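PDB 2X5N: 26S proteasome regulatory subunit rpn10 from Schizosaccharomyces pombe, which protects polyubiquitin chains from being taken apart by deubiquitinating enzymes and so promotes protein degradation. Local coordinates for residues A[14-19]-A[78-83]; A[34-39]-A[46-51]; A[95-100]-A[105-110]; A[126-131]-A[156-161]. All blocks are in the same frame, centred on the assembly; numbering follows the deposited sequence. Where two conformers were deposited one is given.

Contact 1: A[14-19]-A[78-83]; sequences WMINGD and LPVRGN
Met15, Ile16 and Val80 bring together two loops at the end of the von Willebrand factor A (VWA) fold where strand 3-9 runs out, the end at which VWA domains that carry a metal site hold it. One loop leads from that strand to helix 24-42, and the other runs between helices 68-75 and 86-98. The nearest alpha carbons, those of Met15 and Val80, lie 7.2 Å apart, so side chains must close the gap.

The tight part centres on a single methyl. CG1 of Val80, held anti to the backbone N (chi1 -178°), meets Met15 CB at 4.2 Å. Beyond CB, Met15 turns away toward Arg24 and Gln28 of helix 24-42, and Val80 also packs on Phe25 of that helix. In the conformer given, Ile16 CG1 lies 3.9 Å from Val80 CG1 and the two side chains slide past each other in opposite directions; Ile16 has a second conformer, so this part of the packing is less certain. Ile16 is the centre of an inverse gamma turn, closed by a weak bond of 3.2 Å from Asn17 N to Met15 O.

Toward solvent the loops separate, and no direct hydrogen bond joins them. A water in the plane of the Trp14 indole bridges them instead, accepting from Trp14 NE1 at 3.2 Å and donating to Asn83 OD1 at 2.7 Å.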
loop_
_atom_site.group_PDB
_atom_site.type_symbol
_atom_site.label_atom_id
_atom_site.label_comp_id
_atom_site.label_asym_id
_atom_site.label_seq_id
_atom_site.Cartn_x
_atom_site.Cartn_y
_atom_site.Cartn_z
ATOM N N TRP A 14 2.542 4.455 -15.384
ATOM C CA TRP A 14 3.236 3.165 -15.453
ATOM C C TRP A 14 2.270 1.996 -15.242
ATOM O O TRP A 14 2.563 0.864 -15.598
ATOM C CB TRP A 14 4.353 3.123 -14.406
ATOM C CG TRP A 14 5.471 4.041 -14.750
ATOM C CD1 TRP A 14 5.484 5.401 -14.635
ATOM C CD2 TRP A 14 6.718 3.669 -15.305
ATOM N NE1 TRP A 14 6.670 5.892 -15.089
ATOM C CE2 TRP A 14 7.450 4.849 -15.510
ATOM C CE3 TRP A 14 7.297 2.447 -15.640
ATOM C CZ2 TRP A 14 8.744 4.845 -16.031
ATOM C CZ3 TRP A 14 8.583 2.445 -16.166
ATOM C CH2 TRP A 14 9.282 3.633 -16.352
ATOM N N MET A 15 1.118 2.274 -14.651
ATOM C CA MET A 15 0.180 1.239 -14.278
ATOM C C MET A 15 -0.770 0.866 -15.434
ATOM O O MET A 15 -1.568 -0.030 -15.286
ATOM C CB MET A 15 -0.583 1.681 -13.014
ATOM C CG MET A 15 0.350 1.931 -11.833
ATOM S SD MET A 15 1.179 0.425 -11.238
ATOM C CE MET A 15 -0.146 -0.372 -10.338
ATOM N N ILE A 16 -0.666 1.624 -16.528
ATOM C CA ILE A 16 -1.348 1.320 -17.774
ATOM C C ILE A 16 -0.402 0.422 -18.559
ATOM O O ILE A 16 0.191 0.788 -19.563
ATOM C CB ILE A 16 -1.642 2.578 -18.588
ATOM C CG1 ILE A 16 -2.306 3.653 -17.717
ATOM C CG2 ILE A 16 -2.540 2.238 -19.776
ATOM C CD1 ILE A 16 -2.315 5.055 -18.347
ATOM N N ASN A 17 -0.215 -0.759 -18.041
ATOM C CA ASN A 17 0.527 -1.769 -18.740
ATOM C C ASN A 17 -0.169 -3.105 -18.579
ATOM O O ASN A 17 -0.611 -3.422 -17.486
ATOM C CB ASN A 17 1.877 -1.762 -18.048
ATOM C CG ASN A 17 2.928 -2.537 -18.781
ATOM O OD1 ASN A 17 2.650 -3.553 -19.413
ATOM N ND2 ASN A 17 4.152 -2.041 -18.734
ATOM N N GLY A 18 -0.278 -3.879 -19.664
ATOM C CA GLY A 18 -0.914 -5.187 -19.637
ATOM C C GLY A 18 -0.024 -6.363 -19.258
ATOM O O GLY A 18 -0.416 -7.510 -19.422
ATOM N N ASP A 19 1.166 -6.087 -18.740
ATOM C CA ASP A 19 2.030 -7.166 -18.274
ATOM C C ASP A 19 1.565 -7.844 -16.983
ATOM O O ASP A 19 2.110 -8.891 -16.617
ATOM C CB ASP A 19 3.509 -6.727 -18.189
ATOM C CG ASP A 19 3.781 -5.613 -17.188
ATOM O OD1 ASP A 19 2.848 -4.980 -16.667
ATOM O OD2 ASP A 19 4.983 -5.380 -16.937
ATOM N N LEU A 78 -11.379 7.446 -11.359
ATOM C CA LEU A 78 -10.073 7.922 -10.925
ATOM C C LEU A 78 -9.140 7.975 -12.119
ATOM O O LEU A 78 -8.988 6.992 -12.819
ATOM C CB LEU A 78 -9.477 6.988 -9.870
ATOM C CG LEU A 78 -8.144 7.417 -9.279
ATOM C CD1 LEU A 78 -8.295 8.609 -8.366
ATOM C CD2 LEU A 78 -7.524 6.270 -8.513
ATOM N N PRO A 79 -8.493 9.124 -12.349
ATOM C CA PRO A 79 -7.413 9.105 -13.326
ATOM C C PRO A 79 -6.267 8.155 -13.105
ATOM O O PRO A 79 -5.827 8.104 -11.952
ATOM C CB PRO A 79 -7.057 10.572 -13.557
ATOM C CG PRO A 79 -8.139 11.350 -12.847
ATOM C CD PRO A 79 -8.657 10.459 -11.758
ATOM N N VAL A 80 -5.748 7.511 -14.141
ATOM C CA VAL A 80 -4.569 6.674 -14.049
ATOM C C VAL A 80 -3.624 7.230 -15.113
ATOM O O VAL A 80 -3.850 7.054 -16.312
ATOM C CB VAL A 80 -4.902 5.188 -14.291
ATOM C CG1 VAL A 80 -3.641 4.353 -14.131
ATOM C CG2 VAL A 80 -5.964 4.704 -13.298
ATOM N N ARG A 81 -2.616 7.977 -14.666
ATOM C CA ARG A 81 -1.788 8.806 -15.539
ATOM C C ARG A 81 -0.741 9.521 -14.695
ATOM O O ARG A 81 -0.772 9.455 -13.471
ATOM C CB ARG A 81 -2.658 9.855 -16.255
ATOM C CG ARG A 81 -3.275 10.858 -15.279
ATOM C CD ARG A 81 -4.128 11.906 -15.980
ATOM N NE ARG A 81 -3.398 12.604 -17.038
ATOM C CZ ARG A 81 -2.515 13.573 -16.835
ATOM N NH1 ARG A 81 -2.220 13.978 -15.605
ATOM N NH2 ARG A 81 -1.919 14.138 -17.879
ATOM N N GLY A 82 0.176 10.222 -15.349
ATOM C CA GLY A 82 1.114 11.049 -14.607
ATOM C C GLY A 82 2.149 10.308 -13.779
ATOM O O GLY A 82 2.352 9.106 -13.936
ATOM N N ASN A 83 2.848 11.064 -12.938
ATOM C CA ASN A 83 3.965 10.556 -12.153
ATOM C C ASN A 83 3.554 10.050 -10.790
ATOM O O ASN A 83 2.589 10.540 -10.193
ATOM C CB ASN A 83 4.981 11.679 -11.888
ATOM C CG ASN A 83 5.551 12.258 -13.146
ATOM O OD1 ASN A 83 5.768 11.549 -14.104
ATOM N ND2 ASN A 83 5.788 13.556 -13.148
HETATM O O HOH W 1 5.917 8.988 -14.883
#

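Contact 2: A[34-39]-A[46-51]; sequences MIFNQK and NMCGLM
Phe36 and Cys48 have alpha carbons 6.6 Å apart, and Lys39 and Asn46 6.2 Å, so helix and strand keep a nearly even spacing at these two points. Phe36 swings its ring to the strand with CG anti to the backbone N (chi1 -173°), and its CD1 comes to 3.6 Å from Cys48 CB. The thiol completes a sulfur-aromatic contact, with Cys48 SG 4.7 Å from the centroid of the Phe36 ring and 39° off its normal, an oblique approach. Cys48 SG also rests against the Lys39 chain, 3.5 Å from Lys39 CB. These residues join the helix and the second strand of the beta-alpha-beta unit formed by strand 3-9, helix 24-42 and strand 47-52. Tyr68 and Phe71 make edge-to-face stacks with the Phe36 ring. Lys39 bends at chi2 and carries its amine away to Gln38 OE1, 2.8 Å from Lys39 NZ, and to a salt bridge with Glu3. Buried Asn46 ND2 donates to Lys39 O at 3.0 Å (149° at the hydrogen, tilted from the carbonyl plane) and also to Val1 O, while Asn46 OD1 accepts from Glu3 N. With alanine in place of Asn46, those two carbonyls and the Glu3 amide would probably lose their mate in a buried setting.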
loop_
_atom_site.group_PDB
_atom_site.type_symbol
_atom_site.label_atom_id
_atom_site.label_comp_id
_atom_site.label_asym_id
_atom_site.label_seq_id
_atom_site.Cartn_x
_atom_site.Cartn_y
_atom_site.Cartn_z
ATOM N N MET A 34 -8.473 -7.590 -1.160
ATOM C CA MET A 34 -7.950 -8.672 -0.329
ATOM C C MET A 34 -7.270 -8.157 0.935
ATOM O O MET A 34 -7.507 -8.682 2.016
ATOM C CB MET A 34 -7.025 -9.567 -1.190
ATOM C CG MET A 34 -6.355 -10.715 -0.468
ATOM S SD MET A 34 -4.908 -10.291 0.527
ATOM C CE MET A 34 -3.786 -9.703 -0.731
ATOM N N ILE A 35 -6.432 -7.136 0.794
ATOM C CA ILE A 35 -5.738 -6.525 1.932
ATOM C C ILE A 35 -6.767 -5.937 2.914
ATOM O O ILE A 35 -6.687 -6.131 4.124
ATOM C CB ILE A 35 -4.789 -5.410 1.451
ATOM C CG1 ILE A 35 -3.659 -5.963 0.589
ATOM C CG2 ILE A 35 -4.178 -4.675 2.650
ATOM C CD1 ILE A 35 -2.763 -6.945 1.301
ATOM N N PHE A 36 -7.712 -5.179 2.375
ATOM C CA PHE A 36 -8.838 -4.642 3.132
ATOM C C PHE A 36 -9.531 -5.652 4.003
ATOM O O PHE A 36 -9.720 -5.483 5.204
ATOM C CB PHE A 36 -9.771 -3.827 2.246
ATOM C CG PHE A 36 -10.858 -3.102 2.962
ATOM C CD1 PHE A 36 -10.738 -1.739 3.214
ATOM C CD2 PHE A 36 -12.022 -3.745 3.353
ATOM C CE1 PHE A 36 -11.765 -1.033 3.814
ATOM C CE2 PHE A 36 -13.045 -3.033 3.979
ATOM C CZ PHE A 36 -12.908 -1.689 4.198
ATOM N N ASN A 37 -9.901 -6.750 3.360
ATOM C CA ASN A 37 -10.595 -7.820 4.060
ATOM C C ASN A 37 -9.709 -8.487 5.085
ATOM O O ASN A 37 -10.178 -8.827 6.155
ATOM C CB ASN A 37 -11.156 -8.851 3.064
ATOM C CG ASN A 37 -12.389 -8.342 2.343
ATOM O OD1 ASN A 37 -12.922 -7.260 2.654
ATOM N ND2 ASN A 37 -12.837 -9.101 1.355
ATOM N N GLN A 38 -8.421 -8.635 4.807
ATOM C CA GLN A 38 -7.503 -9.162 5.821
ATOM C C GLN A 38 -7.585 -8.296 7.087
ATOM O O GLN A 38 -7.731 -8.809 8.205
ATOM C CB GLN A 38 -6.070 -9.219 5.271
ATOM C CG GLN A 38 -5.016 -9.860 6.191
ATOM C CD GLN A 38 -4.415 -8.896 7.205
ATOM O OE1 GLN A 38 -3.785 -7.906 6.842
ATOM N NE2 GLN A 38 -4.606 -9.186 8.496
ATOM N N LYS A 39 -7.481 -6.974 6.930
ATOM C CA LYS A 39 -7.518 -6.070 8.070
ATOM C C LYS A 39 -8.875 -6.124 8.791
ATOM O O LYS A 39 -8.936 -6.221 10.007
ATOM C CB LYS A 39 -7.223 -4.642 7.618
ATOM C CG LYS A 39 -5.857 -4.478 6.981
ATOM C CD LYS A 39 -4.748 -4.980 7.899
ATOM C CE LYS A 39 -3.397 -4.849 7.231
ATOM N NZ LYS A 39 -2.385 -5.682 7.936
ATOM N N ASN A 46 -10.595 -2.748 13.473
ATOM C CA ASN A 46 -9.626 -2.293 12.476
ATOM C C ASN A 46 -10.310 -1.460 11.410
ATOM O O ASN A 46 -11.464 -1.711 11.040
ATOM C CB ASN A 46 -8.925 -3.473 11.824
ATOM C CG ASN A 46 -7.866 -4.084 12.708
ATOM O OD1 ASN A 46 -7.607 -3.602 13.806
ATOM N ND2 ASN A 46 -7.231 -5.143 12.230
ATOM N N MET A 47 -9.582 -0.471 10.915
ATOM C CA MET A 47 -10.067 0.425 9.882
ATOM C C MET A 47 -9.003 0.542 8.812
ATOM O O MET A 47 -7.819 0.443 9.097
ATOM C CB MET A 47 -10.264 1.826 10.459
ATOM C CG MET A 47 -11.142 1.854 11.667
ATOM S SD MET A 47 -12.841 1.951 11.145
ATOM C CE MET A 47 -13.069 3.728 11.155
ATOM N N CYS A 48 -9.434 0.819 7.591
ATOM C CA CYS A 48 -8.574 1.089 6.451
ATOM C C CYS A 48 -8.933 2.363 5.737
ATOM O O CYS A 48 -10.121 2.644 5.591
ATOM C CB CYS A 48 -8.419 -0.056 5.448
ATOM S SG CYS A 48 -7.985 -1.633 6.087
ATOM N N GLY A 49 -7.939 3.080 5.238
ATOM C CA GLY A 49 -8.174 4.226 4.390
ATOM C C GLY A 49 -7.463 4.004 3.064
ATOM O O GLY A 49 -6.670 3.059 2.919
ATOM N N LEU A 50 -7.748 4.872 2.108
ATOM C CA LEU A 50 -7.299 4.706 0.742
ATOM C C LEU A 50 -6.686 6.011 0.247
ATOM O O LEU A 50 -7.289 7.079 0.366
ATOM C CB LEU A 50 -8.456 4.306 -0.175
ATOM C CG LEU A 50 -8.086 4.054 -1.627
ATOM C CD1 LEU A 50 -7.152 2.863 -1.746
ATOM C CD2 LEU A 50 -9.333 3.832 -2.482
ATOM N N MET A 51 -5.496 5.904 -0.327
ATOM C CA MET A 51 -4.808 7.017 -0.947
ATOM C C MET A 51 -4.264 6.586 -2.283
ATOM O O MET A 51 -3.994 5.410 -2.510
ATOM C CB MET A 51 -3.571 7.431 -0.134
ATOM C CG MET A 51 -3.839 8.254 1.054
ATOM S SD MET A 51 -2.278 8.640 1.857
ATOM C CE MET A 51 -1.362 9.473 0.585
#

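Contact 3: A[95-100]-A[105-110]; sequences LALKHR and QRQRIV. With SO4 (sulfate ion), chain B.
Arg100 reaches across the connecting loop to Gln105 and Gln107. Its CB lies 4.1 Å from Gln105 OE1, and CG takes the crowded position between backbone N and carbonyl carbon (chi1 75°), from which the chain runs extended to NE. CD passes the backbone carbonyl of Gln105, and NE donates to Gln105 O at 2.9 Å, with the oxygen tilted out of the guanidinium plane. CZ sits over Gln107 CG, and the Gln107 amide stacks on that guanidinium face, the planes only 11° apart; Arg100 NH1 is 3.5 Å from Gln107 CD. In the guanidinium plane, NH1 donates to Leu97 O at 3.0 Å (162° at the hydrogen), opposite in approach to the Arg100 backbone N, which reaches that oxygen from its other face. NH2 adds a weak bond to Gln105 O. Replacing Arg100 by a leucine would probably leave Gln105 O without this mate and Gln107's amide freer to turn.

Deeper in, Leu97 CB touches Gln107 OE1 at 3.3 Å, while Leu97 CD1 packs on Ile109 CG1 at 4.0 Å. On the far side of the strand Arg106 grips a sulfate, probably from the crystallisation liquor, through NE and NH2, and Leu2 N also binds it. Leu97 further covers Ala4 and Met6 of strand 3-9: a helix leading through a short loop into a central parallel strand, as in the Rossmann-like alpha/beta fold of VWA domains.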
loop_
_atom_site.group_PDB
_atom_site.type_symbol
_atom_site.label_atom_id
_atom_site.label_comp_id
_atom_site.label_asym_id
_atom_site.label_seq_id
_atom_site.Cartn_x
_atom_site.Cartn_y
_atom_site.Cartn_z
ATOM N N LEU A 95 0.518 11.498 8.058
ATOM C CA LEU A 95 -0.333 12.585 8.523
ATOM C C LEU A 95 -1.792 12.098 8.668
ATOM O O LEU A 95 -2.448 12.362 9.676
ATOM C CB LEU A 95 -0.211 13.784 7.569
ATOM C CG LEU A 95 -1.153 14.978 7.806
ATOM C CD1 LEU A 95 -0.985 15.559 9.200
ATOM C CD2 LEU A 95 -0.905 16.039 6.766
ATOM N N ALA A 96 -2.286 11.356 7.685
ATOM C CA ALA A 96 -3.644 10.832 7.738
ATOM C C ALA A 96 -3.830 9.914 8.950
ATOM O O ALA A 96 -4.859 9.992 9.644
ATOM C CB ALA A 96 -3.960 10.119 6.447
ATOM N N LEU A 97 -2.829 9.066 9.224
ATOM C CA LEU A 97 -2.936 8.115 10.316
ATOM C C LEU A 97 -2.998 8.805 11.679
ATOM O O LEU A 97 -3.536 8.250 12.625
ATOM C CB LEU A 97 -1.801 7.097 10.271
ATOM C CG LEU A 97 -1.989 5.999 9.201
ATOM C CD1 LEU A 97 -0.671 5.338 8.857
ATOM C CD2 LEU A 97 -3.015 4.940 9.626
ATOM N N LYS A 98 -2.474 10.020 11.772
ATOM C CA LYS A 98 -2.593 10.804 13.009
ATOM C C LYS A 98 -4.015 11.227 13.296
ATOM O O LYS A 98 -4.342 11.580 14.430
ATOM C CB LYS A 98 -1.755 12.087 12.922
ATOM C CG LYS A 98 -0.283 11.835 12.873
ATOM C CD LYS A 98 0.554 13.097 13.035
ATOM C CE LYS A 98 1.994 12.744 12.760
ATOM N NZ LYS A 98 2.923 13.828 13.139
ATOM N N HIS A 99 -4.854 11.248 12.274
ATOM C CA HIS A 99 -6.231 11.659 12.446
ATOM C C HIS A 99 -7.118 10.471 12.797
ATOM O O HIS A 99 -8.325 10.628 12.921
ATOM C CB HIS A 99 -6.778 12.349 11.181
ATOM C CG HIS A 99 -6.085 13.637 10.836
ATOM N ND1 HIS A 99 -5.732 13.967 9.543
ATOM C CD2 HIS A 99 -5.682 14.674 11.609
ATOM C CE1 HIS A 99 -5.140 15.149 9.536
ATOM N NE2 HIS A 99 -5.098 15.600 10.777
ATOM N N ARG A 100 -6.553 9.269 12.947
ATOM C CA ARG A 100 -7.386 8.124 13.307
ATOM C C ARG A 100 -8.106 8.418 14.609
ATOM O O ARG A 100 -7.516 8.938 15.557
ATOM C CB ARG A 100 -6.546 6.843 13.402
ATOM C CG ARG A 100 -5.666 6.711 14.634
ATOM C CD ARG A 100 -4.618 5.612 14.410
ATOM N NE ARG A 100 -3.800 5.392 15.599
ATOM C CZ ARG A 100 -2.844 6.211 16.012
ATOM N NH1 ARG A 100 -2.536 7.285 15.297
ATOM N NH2 ARG A 100 -2.184 5.945 17.129
ATOM N N GLN A 105 -5.273 2.010 18.027
ATOM C CA GLN A 105 -4.809 1.333 16.822
ATOM C C GLN A 105 -3.344 1.624 16.522
ATOM O O GLN A 105 -2.922 2.768 16.495
ATOM C CB GLN A 105 -5.643 1.798 15.625
ATOM C CG GLN A 105 -7.059 1.257 15.529
ATOM C CD GLN A 105 -7.784 1.906 14.393
ATOM O OE1 GLN A 105 -7.904 3.132 14.332
ATOM N NE2 GLN A 105 -8.133 1.112 13.411
ATOM N N ARG A 106 -2.603 0.559 16.248
ATOM C CA ARG A 106 -1.288 0.660 15.653
ATOM C C ARG A 106 -1.407 1.282 14.272
ATOM O O ARG A 106 -2.497 1.347 13.705
ATOM C CB ARG A 106 -0.668 -0.731 15.535
ATOM C CG ARG A 106 -0.529 -1.490 16.864
ATOM C CD ARG A 106 -0.317 -2.961 16.591
ATOM N NE ARG A 106 -0.309 -3.826 17.776
ATOM C CZ ARG A 106 0.766 -4.076 18.510
ATOM N NH1 ARG A 106 1.920 -3.484 18.226
ATOM N NH2 ARG A 106 0.682 -4.899 19.546
ATOM N N GLN A 107 -0.283 1.723 13.723
ATOM C CA GLN A 107 -0.282 2.417 12.444
ATOM C C GLN A 107 0.458 1.619 11.385
ATOM O O GLN A 107 1.581 1.164 11.605
ATOM C CB GLN A 107 0.361 3.786 12.599
ATOM C CG GLN A 107 -0.326 4.682 13.652
ATOM C CD GLN A 107 0.348 6.032 13.731
ATOM O OE1 GLN A 107 0.194 6.838 12.840
ATOM N NE2 GLN A 107 1.117 6.267 14.775
ATOM N N ARG A 108 -0.201 1.445 10.229
ATOM C CA ARG A 108 0.402 0.687 9.138
ATOM C C ARG A 108 0.085 1.343 7.799
ATOM O O ARG A 108 -1.011 1.865 7.586
ATOM C CB ARG A 108 -0.101 -0.765 9.131
ATOM C CG ARG A 108 0.465 -1.637 7.978
ATOM C CD ARG A 108 0.014 -3.111 8.079
ATOM N NE ARG A 108 0.623 -3.729 9.247
ATOM C CZ ARG A 108 1.862 -4.188 9.304
ATOM N NH1 ARG A 108 2.614 -4.271 8.221
ATOM N NH2 ARG A 108 2.344 -4.580 10.465
ATOM N N ILE A 109 1.041 1.243 6.886
ATOM C CA ILE A 109 0.875 1.606 5.488
ATOM C C ILE A 109 1.075 0.358 4.642
ATOM O O ILE A 109 2.027 -0.381 4.856
ATOM C CB ILE A 109 1.924 2.675 5.071
ATOM C CG1 ILE A 109 1.654 3.955 5.861
ATOM C CG2 ILE A 109 1.889 2.890 3.555
ATOM C CD1 ILE A 109 2.729 5.002 5.693
ATOM N N VAL A 110 0.185 0.124 3.672
ATOM C CA VAL A 110 0.408 -0.897 2.627
ATOM C C VAL A 110 0.435 -0.154 1.299
ATOM O O VAL A 110 -0.561 0.443 0.935
ATOM C CB VAL A 110 -0.679 -1.993 2.620
ATOM C CG1 VAL A 110 -0.424 -2.964 1.480
ATOM C CG2 VAL A 110 -0.653 -2.726 3.942
HETATM S S SO4 B . -2.979 -6.122 19.499
HETATM O O1 SO4 B . -1.624 -6.552 19.843
HETATM O O2 SO4 B . -3.715 -7.242 18.882
HETATM O O3 SO4 B . -3.631 -5.728 20.739
HETATM O O4 SO4 B . -2.863 -4.995 18.622
#

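Contact 4: A[126-131]-A[156-161]; sequences RLAKRM and IDAANS
Ala128, Ala158 and Ala159 carry the contact between 126-131 and 156-161, whose nearest alpha carbons, those of Ala128 and Ala159, are 4.5 Å apart, a spacing that small side chains allow. Ala128 CB meets Ala158 CB at 3.7 Å and Ala159 CB at 4.0 Å, so one methyl faces a neighbouring pair. The backbone takes part as well. Ala159 CA lies 3.6 Å from Ala128 O with an angle of 143° at the hydrogen, the geometry of a CA-H...O contact. No conventional hydrogen bond links the two segments. The helices are neighbours in the alpha/beta fold: helix 121-133 connects strands 106-113 and 136-143, helix 151-159 connects strands 136-143 and 166-170, and both lie on the same face of the sheet, since Met131 and Ala159 each touch Ile138. Phe155, one turn back along the second helix, also packs on Ala128. At the outer margin Lys129 sends CG anti to its carbonyl carbon (chi1 -69°), which brings this methylene to 4.2 Å from Ala158 CB, while the rest of the chain runs extended. Just past the contact Asn160 leaves helical geometry, and its OD1 accepts from Cys165 N on the approach to strand 166-170.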
loop_
_atom_site.group_PDB
_atom_site.type_symbol
_atom_site.label_atom_id
_atom_site.label_comp_id
_atom_site.label_asym_id
_atom_site.label_seq_id
_atom_site.Cartn_x
_atom_site.Cartn_y
_atom_site.Cartn_z
ATOM N N ARG A 126 16.195 7.545 4.813
ATOM C CA ARG A 126 15.700 8.556 5.732
ATOM C C ARG A 126 14.200 8.384 5.964
ATOM O O ARG A 126 13.747 8.449 7.103
ATOM C CB ARG A 126 15.958 9.962 5.195
ATOM C CG ARG A 126 17.411 10.407 5.317
ATOM C CD ARG A 126 17.595 11.816 4.781
ATOM N NE ARG A 126 18.997 12.216 4.788
ATOM C CZ ARG A 126 19.479 13.285 4.164
ATOM N NH1 ARG A 126 18.671 14.074 3.467
ATOM N NH2 ARG A 126 20.774 13.563 4.232
ATOM N N LEU A 127 13.439 8.166 4.885
ATOM C CA LEU A 127 11.991 7.937 4.984
ATOM C C LEU A 127 11.714 6.742 5.920
ATOM O O LEU A 127 10.869 6.817 6.825
ATOM C CB LEU A 127 11.392 7.704 3.590
ATOM C CG LEU A 127 11.163 8.941 2.718
ATOM C CD1 LEU A 127 11.034 8.557 1.241
ATOM C CD2 LEU A 127 9.926 9.718 3.163
ATOM N N ALA A 128 12.426 5.643 5.690
ATOM C CA ALA A 128 12.218 4.405 6.426
ATOM C C ALA A 128 12.536 4.560 7.912
ATOM O O ALA A 128 11.796 4.104 8.770
ATOM C CB ALA A 128 13.086 3.308 5.824
ATOM N N LYS A 129 13.654 5.200 8.218
ATOM C CA LYS A 129 14.067 5.323 9.597
ATOM C C LYS A 129 13.145 6.260 10.347
ATOM O O LYS A 129 12.899 6.065 11.528
ATOM C CB LYS A 129 15.520 5.795 9.698
ATOM C CG LYS A 129 16.526 4.746 9.238
ATOM C CD LYS A 129 17.950 5.103 9.637
ATOM C CE LYS A 129 18.882 3.919 9.442
ATOM N NZ LYS A 129 20.274 4.205 9.877
ATOM N N ARG A 130 12.639 7.275 9.649
ATOM C CA ARG A 130 11.625 8.146 10.213
ATOM C C ARG A 130 10.331 7.364 10.519
ATOM O O ARG A 130 9.784 7.534 11.613
ATOM C CB ARG A 130 11.357 9.351 9.282
ATOM C CG ARG A 130 10.315 10.340 9.786
ATOM C CD ARG A 130 10.764 11.029 11.074
ATOM N NE ARG A 130 11.943 11.868 10.866
ATOM C CZ ARG A 130 12.555 12.557 11.825
ATOM N NH1 ARG A 130 12.104 12.523 13.071
ATOM N NH2 ARG A 130 13.625 13.278 11.535
ATOM N N MET A 131 9.853 6.514 9.597
ATOM C CA MET A 131 8.701 5.649 9.891
ATOM C C MET A 131 8.957 4.796 11.131
ATOM O O MET A 131 8.080 4.642 11.981
ATOM C CB MET A 131 8.374 4.713 8.720
ATOM C CG MET A 131 7.738 5.374 7.492
ATOM S SD MET A 131 6.939 4.185 6.438
ATOM C CE MET A 131 5.546 3.707 7.432
ATOM N N ILE A 156 12.840 -1.427 3.385
ATOM C CA ILE A 156 12.084 -2.249 4.319
ATOM C C ILE A 156 12.955 -2.669 5.507
ATOM O O ILE A 156 12.503 -2.677 6.636
ATOM C CB ILE A 156 11.427 -3.447 3.595
ATOM C CG1 ILE A 156 10.277 -2.936 2.719
ATOM C CG2 ILE A 156 10.878 -4.441 4.610
ATOM C CD1 ILE A 156 9.073 -2.485 3.515
ATOM N N ASP A 157 14.214 -3.007 5.255
ATOM C CA ASP A 157 15.108 -3.409 6.322
ATOM C C ASP A 157 15.296 -2.267 7.315
ATOM O O ASP A 157 15.365 -2.498 8.515
ATOM C CB ASP A 157 16.482 -3.843 5.777
ATOM C CG ASP A 157 16.433 -5.163 5.048
ATOM O OD1 ASP A 157 15.511 -5.952 5.323
ATOM O OD2 ASP A 157 17.333 -5.410 4.214
ATOM N N ALA A 158 15.342 -1.029 6.817
ATOM C CA ALA A 158 15.542 0.137 7.684
ATOM C C ALA A 158 14.293 0.505 8.486
ATOM O O ALA A 158 14.394 1.083 9.572
ATOM C CB ALA A 158 15.997 1.334 6.867
ATOM N N ALA A 159 13.119 0.192 7.947
ATOM C CA ALA A 159 11.849 0.514 8.601
ATOM C C ALA A 159 11.487 -0.553 9.628
ATOM O O ALA A 159 10.705 -0.293 10.556
ATOM C CB ALA A 159 10.730 0.621 7.562
ATOM N N ASN A 160 12.014 -1.757 9.443
ATOM C CA ASN A 160 11.451 -2.923 10.131
ATOM C C ASN A 160 11.675 -2.901 11.634
ATOM O O ASN A 160 12.711 -2.473 12.121
ATOM C CB ASN A 160 12.037 -4.196 9.516
ATOM C CG ASN A 160 11.129 -5.391 9.619
ATOM O OD1 ASN A 160 10.034 -5.327 10.136
ATOM N ND2 ASN A 160 11.592 -6.507 9.093
ATOM N N SER A 161 10.670 -3.351 12.362
ATOM C CA SER A 161 10.754 -3.492 13.795
ATOM C C SER A 161 9.899 -4.690 14.170
ATOM O O SER A 161 8.737 -4.744 13.822
ATOM C CB SER A 161 10.227 -2.246 14.484
ATOM O OG SER A 161 10.526 -2.299 15.870
#

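Overall arrangement
All four contacts belong to one VWA domain, built round a mixed sheet. Along the chain, contact 2 falls within the span bridged by contact 1, and contacts 3 and 4 follow in series. Contacts 2 and 3, with centres 12 Å apart, sit near the starts of strands 47-52 and 106-113, either side of strand 3-9, and touch where Lys39 NZ nears Arg108 CD. Contact 4, centred 15 Å from contact 3, meets it through Ile109 and Met131. Contact 1, joining two loops at one end of the domain, stands 22 to 27 Å from the others, centre to centre. Contacts 2 and 3 thus hold helices against the sheet; contact 4 joins neighbouring helices.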